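Local coordinates for protein aspartate aminotransferase (Plasmodium falciparum, PDB 3K7Y) that binds pyridoxal 5'-phosphate and probably catalyses amino transfer from L-aspartate to 2-oxoglutarate, giving oxaloacetate and L-glutamate, at residues 352-357 against 382-387; 29-34 against 372-377; 120-125 against 174-179; 113-118 against 140-145. All coordinates share one frame; numbering follows the deposited sequence.

Contact 1. Residues 352-357 against 382-387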
loop_
_atom_site.group_PDB
_atom_site.type_symbol
_atom_site.label_atom_id
_atom_site.label_comp_id
_atom_site.label_asym_id
_atom_site.label_seq_id
_atom_site.Cartn_x
_atom_site.Cartn_y
_atom_site.Cartn_z
ATOM N N ARG A 352 -3.777 -29.804 -6.942
ATOM C CA ARG A 352 -3.002 -29.385 -5.793
ATOM C C ARG A 352 -3.095 -27.908 -5.568
ATOM O O ARG A 352 -3.184 -27.143 -6.508
ATOM C CB ARG A 352 -1.538 -29.768 -5.983
ATOM C CG ARG A 352 -0.982 -30.500 -4.804
ATOM C CD ARG A 352 -1.770 -31.755 -4.576
ATOM N NE ARG A 352 -0.931 -32.935 -4.458
ATOM C CZ ARG A 352 -1.399 -34.169 -4.567
ATOM N NH1 ARG A 352 -0.581 -35.193 -4.436
ATOM N NH2 ARG A 352 -2.687 -34.377 -4.803
ATOM N N GLY A 353 -3.031 -27.520 -4.301
ATOM C CA GLY A 353 -3.123 -26.121 -3.898
ATOM C C GLY A 353 -4.255 -25.957 -2.896
ATOM O O GLY A 353 -4.720 -26.934 -2.292
ATOM N N LEU A 354 -4.717 -24.721 -2.747
ATOM C CA LEU A 354 -5.771 -24.382 -1.806
ATOM C C LEU A 354 -7.154 -24.789 -2.338
ATOM O O LEU A 354 -8.101 -24.967 -1.554
ATOM C CB LEU A 354 -5.723 -22.874 -1.573
ATOM C CG LEU A 354 -5.712 -22.275 -0.166
ATOM C CD1 LEU A 354 -4.874 -21.026 -0.167
ATOM C CD2 LEU A 354 -7.118 -21.960 0.347
ATOM N N PHE A 355 -7.266 -24.920 -3.665
ATOM C CA PHE A 355 -8.550 -25.234 -4.305
ATOM C C PHE A 355 -8.590 -26.559 -5.067
ATOM O O PHE A 355 -7.571 -27.206 -5.292
ATOM C CB PHE A 355 -8.971 -24.140 -5.303
ATOM C CG PHE A 355 -8.735 -22.742 -4.834
ATOM C CD1 PHE A 355 -9.582 -22.148 -3.920
ATOM C CD2 PHE A 355 -7.670 -22.008 -5.337
ATOM C CE1 PHE A 355 -9.345 -20.843 -3.501
ATOM C CE2 PHE A 355 -7.432 -20.718 -4.927
ATOM C CZ PHE A 355 -8.262 -20.134 -4.013
ATOM N N SER A 356 -9.795 -26.945 -5.463
ATOM C CA SER A 356 -9.967 -27.864 -6.576
ATOM C C SER A 356 -10.752 -27.119 -7.652
ATOM O O SER A 356 -11.424 -26.132 -7.352
ATOM C CB SER A 356 -10.682 -29.144 -6.143
ATOM O OG SER A 356 -9.749 -30.100 -5.671
ATOM N N PHE A 357 -10.639 -27.573 -8.897
ATOM C CA PHE A 357 -11.272 -26.912 -10.025
ATOM C C PHE A 357 -12.103 -27.940 -10.789
ATOM O O PHE A 357 -11.550 -28.849 -11.421
ATOM C CB PHE A 357 -10.199 -26.296 -10.921
ATOM C CG PHE A 357 -10.733 -25.447 -12.056
ATOM C CD1 PHE A 357 -11.708 -24.480 -11.835
ATOM C CD2 PHE A 357 -10.205 -25.582 -13.338
ATOM C CE1 PHE A 357 -12.180 -23.693 -12.889
ATOM C CE2 PHE A 357 -10.666 -24.800 -14.392
ATOM C CZ PHE A 357 -11.654 -23.856 -14.171
ATOM N N ASN A 382 -12.850 -23.939 -2.645
ATOM C CA ASN A 382 -12.031 -23.860 -1.461
ATOM C C ASN A 382 -12.134 -25.168 -0.675
ATOM O O ASN A 382 -13.125 -25.415 0.022
ATOM C CB ASN A 382 -12.433 -22.661 -0.605
ATOM C CG ASN A 382 -11.362 -22.282 0.382
ATOM O OD1 ASN A 382 -10.178 -22.396 0.086
ATOM N ND2 ASN A 382 -11.766 -21.833 1.569
ATOM N N VAL A 383 -11.109 -26.007 -0.810
ATOM C CA VAL A 383 -11.093 -27.325 -0.200
ATOM C C VAL A 383 -10.948 -27.212 1.304
ATOM O O VAL A 383 -11.579 -27.952 2.043
ATOM C CB VAL A 383 -9.972 -28.209 -0.791
ATOM C CG1 VAL A 383 -9.652 -29.376 0.128
ATOM C CG2 VAL A 383 -10.373 -28.724 -2.164
ATOM N N SER A 384 -10.138 -26.260 1.752
ATOM C CA SER A 384 -9.816 -26.109 3.181
ATOM C C SER A 384 -11.039 -25.896 4.079
ATOM O O SER A 384 -10.918 -25.903 5.311
ATOM C CB SER A 384 -8.808 -24.979 3.384
ATOM O OG SER A 384 -9.170 -23.866 2.592
ATOM N N GLY A 385 -12.208 -25.725 3.458
ATOM C CA GLY A 385 -13.445 -25.472 4.188
ATOM C C GLY A 385 -14.418 -26.633 4.173
ATOM O O GLY A 385 -15.635 -26.431 4.233
ATOM N N ILE A 386 -13.891 -27.852 4.092
ATOM C CA ILE A 386 -14.734 -29.046 4.113
ATOM C C ILE A 386 -14.373 -29.892 5.331
ATOM O O ILE A 386 -13.396 -30.647 5.311
ATOM C CB ILE A 386 -14.629 -29.881 2.808
ATOM C CG1 ILE A 386 -15.003 -29.047 1.583
ATOM C CG2 ILE A 386 -15.569 -31.046 2.886
ATOM C CD1 ILE A 386 -14.416 -29.544 0.284
ATOM N N THR A 387 -15.154 -29.748 6.397
ATOM C CA THR A 387 -14.890 -30.480 7.627
ATOM C C THR A 387 -15.428 -31.900 7.510
ATOM O O THR A 387 -16.258 -32.195 6.650
ATOM C CB THR A 387 -15.488 -29.770 8.882
ATOM O OG1 THR A 387 -15.184 -28.371 8.843
ATOM C CG2 THR A 387 -14.916 -30.346 10.187
#

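Contact 2. Residues 29-34 against 372-377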
loop_
_atom_site.group_PDB
_atom_site.type_symbol
_atom_site.label_atom_id
_atom_site.label_comp_id
_atom_site.label_asym_id
_atom_site.label_seq_id
_atom_site.Cartn_x
_atom_site.Cartn_y
_atom_site.Cartn_z
ATOM N N GLU A 29 -27.956 -20.538 9.267
ATOM C CA GLU A 29 -26.714 -21.064 9.830
ATOM C C GLU A 29 -26.498 -22.408 9.115
ATOM O O GLU A 29 -27.390 -22.876 8.400
ATOM C CB GLU A 29 -26.876 -21.218 11.347
ATOM C CG GLU A 29 -25.960 -22.222 12.035
ATOM C CD GLU A 29 -26.650 -22.970 13.180
ATOM O OE1 GLU A 29 -27.847 -23.332 13.050
ATOM O OE2 GLU A 29 -25.985 -23.211 14.210
ATOM N N GLU A 30 -25.331 -23.025 9.281
ATOM C CA GLU A 30 -24.952 -24.171 8.441
ATOM C C GLU A 30 -24.732 -23.700 6.987
ATOM O O GLU A 30 -24.737 -24.491 6.035
ATOM C CB GLU A 30 -25.958 -25.342 8.559
ATOM C CG GLU A 30 -25.952 -26.317 7.370
ATOM C CD GLU A 30 -26.242 -27.758 7.741
ATOM O OE1 GLU A 30 -27.374 -28.055 8.175
ATOM O OE2 GLU A 30 -25.335 -28.603 7.582
ATOM N N LYS A 31 -24.531 -22.396 6.825
ATOM C CA LYS A 31 -24.055 -21.858 5.563
ATOM C C LYS A 31 -22.633 -22.359 5.355
ATOM O O LYS A 31 -21.865 -22.477 6.311
ATOM C CB LYS A 31 -24.098 -20.330 5.568
ATOM C CG LYS A 31 -25.449 -19.737 5.175
ATOM C CD LYS A 31 -25.407 -18.207 5.048
ATOM C CE LYS A 31 -24.968 -17.503 6.340
ATOM N NZ LYS A 31 -24.855 -16.024 6.197
ATOM N N ILE A 32 -22.299 -22.682 4.109
ATOM C CA ILE A 32 -20.965 -23.188 3.776
ATOM C C ILE A 32 -20.192 -22.291 2.802
ATOM O O ILE A 32 -20.700 -21.867 1.760
ATOM C CB ILE A 32 -20.989 -24.660 3.295
ATOM C CG1 ILE A 32 -21.519 -25.567 4.412
ATOM C CG2 ILE A 32 -19.600 -25.122 2.887
ATOM C CD1 ILE A 32 -21.944 -26.954 3.969
ATOM N N ASN A 33 -18.938 -22.063 3.178
ATOM C CA ASN A 33 -18.018 -21.088 2.612
ATOM C C ASN A 33 -16.951 -21.725 1.736
ATOM O O ASN A 33 -15.895 -22.111 2.241
ATOM C CB ASN A 33 -17.299 -20.430 3.788
ATOM C CG ASN A 33 -17.078 -21.405 4.974
ATOM O OD1 ASN A 33 -18.029 -21.785 5.670
ATOM N ND2 ASN A 33 -15.825 -21.801 5.198
ATOM N N LEU A 34 -17.200 -21.842 0.437
ATOM C CA LEU A 34 -16.235 -22.523 -0.437
ATOM C C LEU A 34 -15.718 -21.664 -1.592
ATOM O O LEU A 34 -15.368 -22.183 -2.646
ATOM C CB LEU A 34 -16.814 -23.843 -0.971
ATOM C CG LEU A 34 -17.358 -24.910 -0.005
ATOM C CD1 LEU A 34 -17.958 -26.072 -0.767
ATOM C CD2 LEU A 34 -16.296 -25.418 0.970
ATOM N N HIS A 372 -27.378 -24.162 1.267
ATOM C CA HIS A 372 -26.653 -22.984 1.719
ATOM C C HIS A 372 -25.137 -23.106 1.563
ATOM O O HIS A 372 -24.355 -22.820 2.476
ATOM C CB HIS A 372 -27.177 -22.540 3.092
ATOM C CG HIS A 372 -28.664 -22.347 3.107
ATOM N ND1 HIS A 372 -29.534 -23.300 3.598
ATOM C CD2 HIS A 372 -29.438 -21.347 2.616
ATOM C CE1 HIS A 372 -30.779 -22.882 3.439
ATOM N NE2 HIS A 372 -30.749 -21.698 2.849
ATOM N N ILE A 373 -24.745 -23.500 0.351
ATOM C CA ILE A 373 -23.334 -23.684 -0.008
ATOM C C ILE A 373 -22.861 -22.784 -1.164
ATOM O O ILE A 373 -23.458 -22.783 -2.247
ATOM C CB ILE A 373 -23.007 -25.165 -0.327
ATOM C CG1 ILE A 373 -21.656 -25.236 -1.050
ATOM C CG2 ILE A 373 -24.143 -25.838 -1.099
ATOM C CD1 ILE A 373 -21.520 -26.327 -2.081
ATOM N N TYR A 374 -21.778 -22.041 -0.932
ATOM C CA TYR A 374 -21.280 -21.063 -1.917
ATOM C C TYR A 374 -19.914 -21.409 -2.535
ATOM O O TYR A 374 -18.987 -21.843 -1.854
ATOM C CB TYR A 374 -21.319 -19.622 -1.357
ATOM C CG TYR A 374 -22.624 -19.307 -0.675
ATOM C CD1 TYR A 374 -22.757 -19.444 0.706
ATOM C CD2 TYR A 374 -23.740 -18.910 -1.407
ATOM C CE1 TYR A 374 -23.970 -19.178 1.348
ATOM C CE2 TYR A 374 -24.972 -18.642 -0.778
ATOM C CZ TYR A 374 -25.077 -18.778 0.601
ATOM O OH TYR A 374 -26.270 -18.514 1.250
ATOM N N ILE A 375 -19.824 -21.162 -3.838
ATOM C CA ILE A 375 -18.815 -21.727 -4.733
ATOM C C ILE A 375 -18.635 -20.714 -5.869
ATOM O O ILE A 375 -19.587 -20.033 -6.218
ATOM C CB ILE A 375 -19.353 -23.071 -5.286
ATOM C CG1 ILE A 375 -18.684 -23.483 -6.594
ATOM C CG2 ILE A 375 -20.858 -22.956 -5.533
ATOM C CD1 ILE A 375 -19.606 -24.237 -7.544
ATOM N N ILE A 376 -17.443 -20.599 -6.444
ATOM C CA ILE A 376 -17.243 -19.630 -7.530
ATOM C C ILE A 376 -17.948 -20.052 -8.844
ATOM O O ILE A 376 -18.094 -21.237 -9.146
ATOM C CB ILE A 376 -15.735 -19.280 -7.764
ATOM C CG1 ILE A 376 -15.051 -18.871 -6.453
ATOM C CG2 ILE A 376 -15.561 -18.174 -8.813
ATOM C CD1 ILE A 376 -14.139 -19.991 -5.840
ATOM N N ASN A 377 -18.388 -19.052 -9.605
ATOM C CA ASN A 377 -19.089 -19.215 -10.894
ATOM C C ASN A 377 -18.465 -20.179 -11.891
ATOM O O ASN A 377 -19.167 -20.689 -12.770
ATOM C CB ASN A 377 -19.231 -17.847 -11.586
ATOM C CG ASN A 377 -19.890 -16.818 -10.694
ATOM O OD1 ASN A 377 -19.224 -15.911 -10.160
ATOM N ND2 ASN A 377 -21.207 -16.972 -10.486
#

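Contact 3. Residues 120-125 against 174-179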
loop_
_atom_site.group_PDB
_atom_site.type_symbol
_atom_site.label_atom_id
_atom_site.label_comp_id
_atom_site.label_asym_id
_atom_site.label_seq_id
_atom_site.Cartn_x
_atom_site.Cartn_y
_atom_site.Cartn_z
ATOM N N LEU A 120 8.514 0.726 -19.935
ATOM C CA LEU A 120 9.365 0.268 -21.033
ATOM C C LEU A 120 8.573 0.165 -22.353
ATOM O O LEU A 120 7.578 0.864 -22.554
ATOM C CB LEU A 120 10.068 -1.057 -20.651
ATOM C CG LEU A 120 10.732 -1.145 -19.253
ATOM C CD1 LEU A 120 11.133 -2.559 -18.877
ATOM C CD2 LEU A 120 11.936 -0.220 -19.091
ATOM N N ASN A 121 9.041 -0.682 -23.262
ATOM C CA ASN A 121 8.353 -0.924 -24.537
ATOM C C ASN A 121 7.558 -2.217 -24.409
ATOM O O ASN A 121 7.827 -3.207 -25.124
ATOM C CB ASN A 121 9.367 -1.007 -25.716
ATOM C CG ASN A 121 8.694 -1.228 -27.106
ATOM O OD1 ASN A 121 9.344 -1.691 -28.054
ATOM N ND2 ASN A 121 7.402 -0.895 -27.218
ATOM N N VAL A 122 6.602 -2.221 -23.481
ATOM C CA VAL A 122 5.854 -3.435 -23.205
ATOM C C VAL A 122 4.385 -3.213 -23.549
ATOM O O VAL A 122 3.636 -2.614 -22.782
ATOM C CB VAL A 122 6.069 -3.920 -21.764
ATOM C CG1 VAL A 122 5.442 -5.270 -21.575
ATOM C CG2 VAL A 122 7.545 -4.011 -21.447
ATOM N N GLU A 123 3.985 -3.698 -24.717
ATOM C CA GLU A 123 2.665 -3.394 -25.250
ATOM C C GLU A 123 1.673 -4.535 -25.069
ATOM O O GLU A 123 0.454 -4.333 -25.128
ATOM C CB GLU A 123 2.769 -3.026 -26.728
ATOM C CG GLU A 123 1.583 -2.229 -27.228
ATOM C CD GLU A 123 1.640 -1.987 -28.718
ATOM O OE1 GLU A 123 0.764 -2.527 -29.451
ATOM O OE2 GLU A 123 2.566 -1.258 -29.156
ATOM N N THR A 124 2.207 -5.727 -24.824
ATOM C CA THR A 124 1.444 -6.954 -24.893
ATOM C C THR A 124 1.932 -7.880 -23.804
ATOM O O THR A 124 3.141 -7.997 -23.591
ATOM C CB THR A 124 1.724 -7.635 -26.230
ATOM O OG1 THR A 124 3.038 -7.255 -26.673
ATOM C CG2 THR A 124 0.713 -7.218 -27.293
ATOM N N LEU A 125 1.001 -8.545 -23.119
ATOM C CA LEU A 125 1.323 -9.532 -22.066
ATOM C C LEU A 125 0.567 -10.812 -22.302
ATOM O O LEU A 125 -0.640 -10.786 -22.538
ATOM C CB LEU A 125 0.966 -9.015 -20.670
ATOM C CG LEU A 125 1.834 -7.905 -20.071
ATOM C CD1 LEU A 125 0.947 -6.881 -19.446
ATOM C CD2 LEU A 125 2.833 -8.416 -19.053
ATOM N N GLY A 174 10.843 -12.760 -27.160
ATOM C CA GLY A 174 10.954 -11.885 -26.009
ATOM C C GLY A 174 9.563 -11.374 -25.651
ATOM O O GLY A 174 9.377 -10.192 -25.352
ATOM N N SER A 175 8.575 -12.257 -25.721
ATOM C CA SER A 175 7.264 -11.918 -25.226
ATOM C C SER A 175 7.313 -12.012 -23.716
ATOM O O SER A 175 8.099 -12.770 -23.139
ATOM C CB SER A 175 6.202 -12.851 -25.782
ATOM O OG SER A 175 6.165 -12.767 -27.197
ATOM N N SER A 176 6.486 -11.206 -23.078
ATOM C CA SER A 176 6.426 -11.159 -21.642
ATOM C C SER A 176 5.310 -12.092 -21.254
ATOM O O SER A 176 4.202 -11.978 -21.780
ATOM C CB SER A 176 6.127 -9.732 -21.192
ATOM O OG SER A 176 6.769 -8.800 -22.051
ATOM N N VAL A 177 5.600 -13.031 -20.358
ATOM C CA VAL A 177 4.621 -14.057 -19.991
ATOM C C VAL A 177 4.538 -14.247 -18.485
ATOM O O VAL A 177 5.559 -14.294 -17.795
ATOM C CB VAL A 177 4.928 -15.423 -20.657
ATOM C CG1 VAL A 177 3.862 -16.453 -20.303
ATOM C CG2 VAL A 177 5.020 -15.275 -22.146
ATOM N N ILE A 178 3.307 -14.366 -17.991
ATOM C CA ILE A 178 3.030 -14.639 -16.578
ATOM C C ILE A 178 2.739 -16.130 -16.375
ATOM O O ILE A 178 1.857 -16.700 -17.015
ATOM C CB ILE A 178 1.843 -13.797 -16.081
ATOM C CG1 ILE A 178 2.215 -12.315 -16.065
ATOM C CG2 ILE A 178 1.392 -14.258 -14.707
ATOM C CD1 ILE A 178 1.036 -11.388 -16.310
ATOM N N LEU A 179 3.495 -16.761 -15.488
ATOM C CA LEU A 179 3.321 -18.173 -15.236
ATOM C C LEU A 179 3.055 -18.420 -13.776
ATOM O O LEU A 179 3.743 -17.867 -12.882
ATOM C CB LEU A 179 4.548 -18.975 -15.666
ATOM C CG LEU A 179 4.780 -19.117 -17.167
ATOM C CD1 LEU A 179 6.094 -19.814 -17.454
ATOM C CD2 LEU A 179 3.622 -19.841 -17.872
#

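Contact 4. Residues 113-118 against 140-145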
loop_
_atom_site.group_PDB
_atom_site.type_symbol
_atom_site.label_atom_id
_atom_site.label_comp_id
_atom_site.label_asym_id
_atom_site.label_seq_id
_atom_site.Cartn_x
_atom_site.Cartn_y
_atom_site.Cartn_z
ATOM N N LEU A 113 5.147 -3.973 -10.686
ATOM C CA LEU A 113 5.830 -4.537 -11.848
ATOM C C LEU A 113 5.150 -4.167 -13.148
ATOM O O LEU A 113 5.819 -3.899 -14.146
ATOM C CB LEU A 113 5.922 -6.045 -11.745
ATOM C CG LEU A 113 6.533 -6.749 -12.939
ATOM C CD1 LEU A 113 7.976 -6.291 -13.172
ATOM C CD2 LEU A 113 6.475 -8.234 -12.682
ATOM N N LEU A 114 3.824 -4.153 -13.143
ATOM C CA LEU A 114 3.109 -3.750 -14.340
ATOM C C LEU A 114 3.340 -2.268 -14.585
ATOM O O LEU A 114 3.582 -1.849 -15.718
ATOM C CB LEU A 114 1.630 -4.093 -14.248
ATOM C CG LEU A 114 1.241 -5.576 -14.283
ATOM C CD1 LEU A 114 -0.209 -5.724 -13.923
ATOM C CD2 LEU A 114 1.475 -6.170 -15.638
ATOM N N GLU A 115 3.315 -1.474 -13.520
ATOM C CA GLU A 115 3.646 -0.058 -13.664
ATOM C C GLU A 115 5.049 0.033 -14.232
ATOM O O GLU A 115 5.347 0.928 -15.020
ATOM C CB GLU A 115 3.535 0.727 -12.345
ATOM C CG GLU A 115 2.129 1.019 -11.865
ATOM C CD GLU A 115 1.261 1.801 -12.859
ATOM O OE1 GLU A 115 0.173 2.276 -12.452
ATOM O OE2 GLU A 115 1.629 1.944 -14.048
ATOM N N PHE A 116 5.899 -0.917 -13.851
ATOM C CA PHE A 116 7.292 -0.897 -14.302
ATOM C C PHE A 116 7.420 -1.308 -15.757
ATOM O O PHE A 116 8.348 -0.890 -16.440
ATOM C CB PHE A 116 8.197 -1.778 -13.430
ATOM C CG PHE A 116 9.629 -1.806 -13.892
ATOM C CD1 PHE A 116 10.372 -0.628 -13.974
ATOM C CD2 PHE A 116 10.228 -3.002 -14.258
ATOM C CE1 PHE A 116 11.696 -0.633 -14.400
ATOM C CE2 PHE A 116 11.564 -3.027 -14.691
ATOM C CZ PHE A 116 12.302 -1.830 -14.761
ATOM N N LEU A 117 6.485 -2.134 -16.216
ATOM C CA LEU A 117 6.484 -2.559 -17.597
ATOM C C LEU A 117 5.982 -1.458 -18.536
ATOM O O LEU A 117 6.510 -1.325 -19.640
ATOM C CB LEU A 117 5.728 -3.886 -17.783
ATOM C CG LEU A 117 6.279 -5.146 -17.078
ATOM C CD1 LEU A 117 5.594 -6.392 -17.564
ATOM C CD2 LEU A 117 7.802 -5.318 -17.228
ATOM N N LYS A 118 4.996 -0.659 -18.110
ATOM C CA LYS A 118 4.525 0.472 -18.946
ATOM C C LYS A 118 5.678 1.418 -19.163
ATOM O O LYS A 118 5.774 2.085 -20.184
ATOM C CB LYS A 118 3.334 1.223 -18.322
ATOM C CG LYS A 118 2.017 1.146 -19.113
ATOM C CD LYS A 118 2.033 2.043 -20.371
ATOM C CE LYS A 118 0.678 2.054 -21.130
ATOM N NZ LYS A 118 0.314 0.781 -21.863
ATOM N N GLU A 140 -5.357 -5.237 -17.920
ATOM C CA GLU A 140 -6.181 -4.604 -18.927
ATOM C C GLU A 140 -6.452 -3.171 -18.582
ATOM O O GLU A 140 -6.205 -2.267 -19.382
ATOM C CB GLU A 140 -7.496 -5.353 -19.066
ATOM C CG GLU A 140 -7.423 -6.571 -19.997
ATOM C CD GLU A 140 -8.718 -6.735 -20.760
ATOM O OE1 GLU A 140 -9.723 -7.095 -20.096
ATOM O OE2 GLU A 140 -8.738 -6.455 -21.997
ATOM N N SER A 141 -6.941 -2.951 -17.378
ATOM C CA SER A 141 -7.239 -1.590 -16.948
ATOM C C SER A 141 -6.039 -0.636 -16.945
ATOM O O SER A 141 -6.190 0.506 -16.536
ATOM C CB SER A 141 -8.000 -1.563 -15.603
ATOM O OG SER A 141 -7.242 -2.098 -14.528
ATOM N N ARG A 142 -4.862 -1.065 -17.412
ATOM C CA ARG A 142 -3.811 -0.087 -17.792
ATOM C C ARG A 142 -3.356 -0.152 -19.240
ATOM O O ARG A 142 -2.231 0.233 -19.572
ATOM C CB ARG A 142 -2.636 -0.010 -16.807
ATOM C CG ARG A 142 -2.065 -1.292 -16.336
ATOM C CD ARG A 142 -1.319 -1.063 -15.028
ATOM N NE ARG A 142 -2.132 -1.431 -13.880
ATOM C CZ ARG A 142 -1.736 -1.329 -12.612
ATOM N NH1 ARG A 142 -0.533 -0.847 -12.311
ATOM N NH2 ARG A 142 -2.558 -1.692 -11.635
ATOM N N GLY A 143 -4.266 -0.601 -20.098
ATOM C CA GLY A 143 -4.086 -0.555 -21.548
ATOM C C GLY A 143 -2.890 -1.313 -22.106
ATOM O O GLY A 143 -2.114 -0.760 -22.899
ATOM N N PHE A 144 -2.720 -2.557 -21.662
ATOM C CA PHE A 144 -1.829 -3.492 -22.315
ATOM C C PHE A 144 -2.749 -4.342 -23.195
ATOM O O PHE A 144 -3.957 -4.413 -22.940
ATOM C CB PHE A 144 -1.214 -4.449 -21.299
ATOM C CG PHE A 144 -0.116 -3.873 -20.435
ATOM C CD1 PHE A 144 1.171 -3.712 -20.931
ATOM C CD2 PHE A 144 -0.348 -3.602 -19.077
ATOM C CE1 PHE A 144 2.180 -3.227 -20.110
ATOM C CE2 PHE A 144 0.661 -3.116 -18.246
ATOM C CZ PHE A 144 1.912 -2.924 -18.761
ATOM N N ASN A 145 -2.191 -4.986 -24.223
ATOM C CA ASN A 145 -2.928 -6.006 -24.953
ATOM C C ASN A 145 -2.810 -7.223 -24.116
ATOM O O ASN A 145 -1.717 -7.559 -23.696
ATOM C CB ASN A 145 -2.294 -6.313 -26.301
ATOM C CG ASN A 145 -2.356 -5.151 -27.253
ATOM O OD1 ASN A 145 -3.322 -4.374 -27.249
ATOM N ND2 ASN A 145 -1.318 -5.015 -28.083
#

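Contact 1. Residues 352-357 against 382-387
Val383 N donates to Leu354 O over 3.3 Å, the donor lying in the carbonyl plane and the N-H...O angle reaching 152°. It is the only hydrogen bond between 352-357 and 382-387, and it sits beside the antiparallel, non-hydrogen-bonded pair Phe355–Asn382, whose CA atoms are 4.7 Å apart. Around this short bridge the side chains wedge together. The Phe355 ring turns its edge to the partner backbone, CD1 standing 3.9 Å from Asn382 CA, while Leu354 CB lies over the centre of one ring face, 4.2 Å above the plane. CG of Asn382 is anti to the backbone N (chi1 -162°), which lays the amide alongside Leu354, both side chains running the same way. The amide and the Phe355 ring are inclined by 54°. One residue on, Val383 points at the partner and pushes CG2 against Ser356, 3.8 Å from its OG. Every touching residue is buried. The bridge probably backs the wall of the cofactor pocket in this aminotransferase: Leu354 touches the cofactor residues Tyr216 and Lys249, and Phe355 touches Asn185 and forms a cation-pi contact with Arg380. Helix 304-335 packs on Ser356 and Val383 through Phe329 and Asn324 and sends Arg325 to the carbonyls of Gly353 and Phe355, whereas 382-387 leads on from strand 380-382 to helix 390-403.

Contact 2. Residues 29-34 against 372-377
The touching parts, 30-34 and 372-376, run parallel within 7°, with Ile32 paired to Ile373 and Asn33 to Tyr374 in a two-stranded sheet. Ile32 is held through both its backbone N and its O: the N gives a 2.6 Å hydrogen bond to His372 O, and the O accepts one of 2.9 Å from Tyr374 N. A third, weak bond joins Leu34 N to Tyr374 O at 2.9 Å. On the face carrying Ile32 and Ile373 the contact is aliphatic. Ile32 CB and Ile373 CB are 4.2 Å apart. The chi1 of Ile373 (165°), which sets CG1 anti to N, brings that carbon to 3.8 Å from Leu34 CD1. Helix 390-403 packs against Ile32 from this side through Tyr393 and Ile394. Elsewhere, Lys31 is used for its methylenes: CG meets His372 CB at 3.9 Å, and CD comes up to the edge of the Tyr374 ring, 3.9 Å from its OH. A bend at chi3, about the CG-CD bond, sends NZ to the carbonyls of Phe23 and Asp26, at the end of helix 15-23, on which Tyr374 also rests. Main-chain bonds thus fix the register between two segments 338 residues apart, consistent with the small domain of this family, built from both ends of the chain, while the lysine divides its work between apolar contact and hydrogen bonding to carbonyls.

Contact 3. Residues 120-125 against 174-179
Leu125 and Ser176 are the nearest residues of two neighbouring parallel strands of the large mixed sheet, their CA atoms 5.4 Å apart. In the backbone the match is loose. No hydrogen bond links the two segments, and Leu125 CA approaches Ser176 O no closer than 3.8 Å; the contact is one of side chains and van der Waals approach. The apolar share falls to Leu125. Its CG lies beside the backbone N and anti to the carbonyl carbon (chi1 -72°), and the CD2 branch reaches across to Ser176 CB at 4.1 Å. The same methyl also meets the CD1 tip of Ile178, 4.4 Å away, two residues farther along the second strand. The mixed, weakly polar share falls to Ser176, whose OG lies near the loop residue Val122 and the first residue of the strand, Thr124. The hydroxyl meets Val122 CG1 at 3.8 Å and stands 4.0 Å from Thr124 O, both van der Waals approaches. Four of the five touching residues are buried, Thr124 less so. Strand 124-128 is flanked by 176-179 on one side and on the other by 145-153, to which Leu125 makes backbone hydrogen bonds at Asn145 and Lys147. The side where Leu125 and Ile178 meet is roofed by helices: Leu114 and Leu117 of 105-118 pack on Leu125, and Ile139 of 133-140 reaches both. This is the alpha/beta layering expected of the cofactor-binding domain in aminotransferases of this class, with the side chain of Ile178 about 8 Å from the bound pyridoxal phosphate.

Contact 4. Residues 113-118 against 140-145
Phe144 plugs against the last turn of helix 105-118, where the helix packs beside the type I beta turn Glu140–Gly143 that leads from helix 133-140 into strand 145-153 of the alpha/beta large domain. The buried half of the contact is this ring. CZ goes in first, edge on, with Leu114 O in the ring plane at 3.6 Å and Lys118 N near that plane at 3.9 Å. Leu117 CB approaches the same CZ obliquely, at 4.1 Å, and Leu114 CD2 touches CE2 at an equal distance. Leu114 O already accepts the helical bond from Lys118 N, so the ring edge lies against that hydrogen bond. Leu125 and Val122 of the adjoining strand region and Ile139 complete the apolar setting. Away from the ring the contact changes to long charged chains. At the subunit interface, where Phe285 of the second subunit packs on both residues, Glu115 OE1 makes a salt bridge to Arg142 NH1 at 3.2 Å. OE1 sits off the guanidinium plane, with no hydrogen directed to it, and the two flat groups are inclined by 52°: attraction of charges without a directed bond. The solvent side belongs to Lys118 and Gly143. Lys118 runs past Phe144 in the opposite direction and bends at chi2 and chi4, which carries its ammonium over the ring face, 4.8 Å from the centroid, in a cation-pi contact. From there NZ bonds weakly to Arg142 O and more closely to Gly143 O, 3.1 Å away, standing above that carbonyl's plane, 60° out of it.

The four contacts form two touching pairs. Contacts 1 and 2 meet where Asn382 N probably bonds to Leu34 O, which joins the two small sheets at one point; contacts 3 and 4 meet through Asn145, whose backbone pairs with Glu123 and Leu125. Contacts 1, 2 and 3 are chiefly buried, whereas contact 4 is partly buried and the only one with a salt bridge or a cation-pi contact between its two segments. Main-chain hydrogen bonds dominate contact 2, contact 1 has a single one, and contact 3 has none. Contacts 3 and 4 share helix 105-118, which supplies one side of contact 4 and covers contact 3, and contacts 1 and 2 share helix 390-403 as neighbour.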